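Local coordinates for protein DNA photolyase (Agrobacterium tumefaciens, PDB 4U63) that probably repairs cyclobutane pyrimidine dimers in DNA with light, and binds flavin-adenine dinucleotide and a methenyltetrahydrofolate antenna chromophore, at residues A[24-28]-A[107-113]. Sequence-based numbering, arbitrary orientation.
With SO4 (sulfate ion), chain L.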
ATOM      1  N   THR A  24     -13.818  33.381 -17.175  1.00 35.39           N
ATOM      2  CA  THR A  24     -12.989  32.234 -17.427  1.00 32.02           C
ATOM      3  C   THR A  24     -13.849  30.996 -17.217  1.00 31.25           C
ATOM      4  O   THR A  24     -14.613  30.923 -16.255  1.00 31.84           O
ATOM      5  CB  THR A  24     -11.785  32.248 -16.476  1.00 31.99           C
ATOM      6  OG1 THR A  24     -11.016  33.442 -16.708  1.00 36.63           O
ATOM      7  CG2 THR A  24     -10.898  31.028 -16.674  1.00 25.94           C
ATOM      8  N   ALA A  25     -13.730  30.028 -18.120  1.00 30.10           N
ATOM      9  CA  ALA A  25     -14.467  28.773 -17.989  1.00 30.28           C
ATOM     10  C   ALA A  25     -14.009  27.999 -16.742  1.00 27.21           C
ATOM     11  O   ALA A  25     -12.878  28.172 -16.277  1.00 28.21           O
ATOM     12  CB  ALA A  25     -14.279  27.910 -19.228  1.00 28.99           C
ATOM     13  N   PRO A  26     -14.888  27.147 -16.190  1.00 27.36           N
ATOM     14  CA  PRO A  26     -14.431  26.268 -15.122  1.00 27.30           C
ATOM     15  C   PRO A  26     -13.409  25.219 -15.561  1.00 25.20           C
ATOM     16  O   PRO A  26     -13.164  25.008 -16.773  1.00 26.33           O
ATOM     17  CB  PRO A  26     -15.721  25.569 -14.656  1.00 27.89           C
ATOM     18  CG  PRO A  26     -16.823  26.470 -15.089  1.00 28.30           C
ATOM     19  CD  PRO A  26     -16.353  27.075 -16.373  1.00 28.62           C
ATOM     20  N   VAL A  27     -12.834  24.576 -14.557  1.00 25.39           N
ATOM     21  CA  VAL A  27     -11.907  23.466 -14.730  1.00 25.11           C
ATOM     22  C   VAL A  27     -12.296  22.365 -13.741  1.00 24.73           C
ATOM     23  O   VAL A  27     -12.529  22.632 -12.547  1.00 24.20           O
ATOM     24  CB  VAL A  27     -10.431  23.907 -14.533  1.00 25.86           C
ATOM     25  CG1 VAL A  27     -10.247  24.726 -13.254  1.00 27.39           C
ATOM     26  CG2 VAL A  27      -9.492  22.701 -14.535  1.00 25.11           C
ATOM     27  N   ILE A  28     -12.369  21.133 -14.241  1.00 23.44           N
ATOM     28  CA  ILE A  28     -12.668  19.978 -13.414  1.00 23.66           C
ATOM     29  C   ILE A  28     -11.374  19.311 -12.964  1.00 22.45           C
ATOM     30  O   ILE A  28     -10.480  19.065 -13.776  1.00 22.20           O
ATOM     31  CB  ILE A  28     -13.541  18.962 -14.181  1.00 25.61           C
ATOM     32  CG1 ILE A  28     -14.909  19.596 -14.486  1.00 28.11           C
ATOM     33  CG2 ILE A  28     -13.714  17.672 -13.388  1.00 27.77           C
ATOM     34  CD1 ILE A  28     -15.651  18.929 -15.605  1.00 29.19           C
ATOM     35  N   ILE A 107     -19.079  18.615 -17.475  1.00 31.96           N
ATOM     36  CA  ILE A 107     -18.626  19.576 -18.482  1.00 33.31           C
ATOM     37  C   ILE A 107     -19.810  20.351 -19.057  1.00 35.05           C
ATOM     38  O   ILE A 107     -19.782  21.583 -19.113  1.00 35.15           O
ATOM     39  CB  ILE A 107     -17.824  18.858 -19.594  1.00 32.66           C
ATOM     40  CG1 ILE A 107     -16.453  18.440 -19.060  1.00 36.72           C
ATOM     41  CG2 ILE A 107     -17.635  19.737 -20.824  1.00 33.12           C
ATOM     42  CD1 ILE A 107     -15.808  17.314 -19.830  1.00 38.26           C
ATOM     43  N   SER A 108     -20.845  19.620 -19.473  1.00 35.69           N
ATOM     44  CA  SER A 108     -22.050  20.222 -20.023  1.00 37.37           C
ATOM     45  C   SER A 108     -22.722  21.183 -19.031  1.00 38.47           C
ATOM     46  O   SER A 108     -23.074  22.310 -19.394  1.00 39.53           O
ATOM     47  CB  SER A 108     -23.038  19.134 -20.466  1.00 40.16           C
ATOM     48  OG  SER A 108     -24.244  19.714 -20.923  1.00 48.91           O
ATOM     49  N   GLU A 109     -22.888  20.736 -17.789  1.00 35.03           N
ATOM     50  CA  GLU A 109     -23.538  21.547 -16.758  1.00 34.75           C
ATOM     51  C   GLU A 109     -22.755  22.815 -16.401  1.00 34.74           C
ATOM     52  O   GLU A 109     -23.332  23.907 -16.313  1.00 34.22           O
ATOM     53  CB  GLU A 109     -23.750  20.738 -15.473  1.00 40.29           C
ATOM     54  CG  GLU A 109     -24.337  21.584 -14.338  1.00 44.01           C
ATOM     55  CD  GLU A 109     -24.751  20.788 -13.120  1.00 49.92           C
ATOM     56  OE1 GLU A 109     -24.701  19.541 -13.160  1.00 51.60           O
ATOM     57  OE2 GLU A 109     -25.132  21.431 -12.116  1.00 54.55           O
ATOM     58  N   THR A 110     -21.454  22.658 -16.180  1.00 35.63           N
ATOM     59  CA  THR A 110     -20.618  23.758 -15.674  1.00 32.16           C
ATOM     60  C   THR A 110     -20.042  24.659 -16.770  1.00 32.42           C
ATOM     61  O   THR A 110     -19.734  25.819 -16.509  1.00 33.85           O
ATOM     62  CB  THR A 110     -19.440  23.226 -14.842  1.00 33.70           C
ATOM     63  OG1 THR A 110     -18.590  22.427 -15.668  1.00 31.50           O
ATOM     64  CG2 THR A 110     -19.936  22.402 -13.650  1.00 37.88           C
ATOM     65  N   GLY A 111     -19.901  24.124 -17.982  1.00 32.81           N
ATOM     66  CA  GLY A 111     -19.236  24.830 -19.079  1.00 33.30           C
ATOM     67  C   GLY A 111     -17.714  24.749 -19.015  1.00 30.00           C
ATOM     68  O   GLY A 111     -17.028  25.526 -19.686  1.00 29.91           O
ATOM     69  N   ALA A 112     -17.184  23.814 -18.214  1.00 28.47           N
ATOM     70  CA  ALA A 112     -15.737  23.635 -18.063  1.00 28.73           C
ATOM     71  C   ALA A 112     -15.088  23.362 -19.410  1.00 28.32           C
ATOM     72  O   ALA A 112     -15.668  22.681 -20.252  1.00 29.36           O
ATOM     73  CB  ALA A 112     -15.433  22.491 -17.104  1.00 29.12           C
ATOM     74  N   ASP A 113     -13.896  23.906 -19.621  1.00 27.46           N
ATOM     75  CA  ASP A 113     -13.161  23.658 -20.865  1.00 28.64           C
ATOM     76  C   ASP A 113     -11.956  22.734 -20.659  1.00 26.69           C
ATOM     77  O   ASP A 113     -11.271  22.400 -21.617  1.00 28.63           O
ATOM     78  CB  ASP A 113     -12.733  24.979 -21.530  1.00 29.86           C
ATOM     79  CG  ASP A 113     -11.682  25.740 -20.738  1.00 31.37           C
ATOM     80  OD1 ASP A 113     -11.223  25.242 -19.682  1.00 28.88           O
ATOM     81  OD2 ASP A 113     -11.321  26.855 -21.190  1.00 33.22           O
TER
HETATM   82  S   SO4 L1011     -10.298  34.196 -12.939  0.50 44.33           S
HETATM   83  O1  SO4 L1011      -9.887  35.528 -12.440  0.50 47.36           O
HETATM   84  O2  SO4 L1011     -11.698  34.263 -13.380  0.50 46.63           O
HETATM   85  O3  SO4 L1011      -9.439  33.797 -14.077  0.50 41.83           O
HETATM   86  O4  SO4 L1011     -10.197  33.222 -11.843  0.50 40.80           O
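Asp113 N donates the one backbone hydrogen bond between 24-28 and 107-113, reaching Pro26 O at 3.1 Å. The bond is moderately bent, 150° at the hydrogen, and the donor stands 26° off the carbonyl plane. Ala112 CA approaches the same oxygen to 3.2 Å, so the Pro26 carbonyl receives one hydrogen bond and a weaker CA-H...O contact from the adjacent residue.

Van der Waals contacts flank this bond. The Pro26 ring packs against the backbone at the end of helix 99-110, its CG 3.3 Å from Thr110 O and its CD close to Gly111 O, while its CB makes an apolar contact with the methyl of Ala112. In the strand that follows, Ile28 extends CD1 to 3.6 Å from Ile107 CG1, the two apolar side chains crossing at about a right angle. The Ala112 methyl also touches Ile28 CD1, at 3.9 Å, and Leu103 and Leu106 of the same helix pack on Ile28 too.

Segment 107-113 links helix 99-110 to strand 114-118, and 24-28 leads into strand 27-31, which pairs in parallel with 114-118 in the middle of the five-stranded sheet of the Rossmann-like N-terminal photolyase domain. Gly111, with positive phi, takes the chain out of the helix, and Thr110 OG1 accepts from Ala112 N in an ST turn. Its chi1 of 63° holds that hydroxyl over its own backbone, where it is also hydrogen-bonded to Leu106 O.

The Asp113 carboxylate lies against the Ala25 methyl, with OD2 3.7 Å from CB, and its OD1 is hydrogen-bonded to His49 NE2 of helix 41-49. Thr24 OG1 donates to O3 of a sulfate ion, probably picked up during crystallisation, at 3.1 Å; Gly51 N binds the same ion.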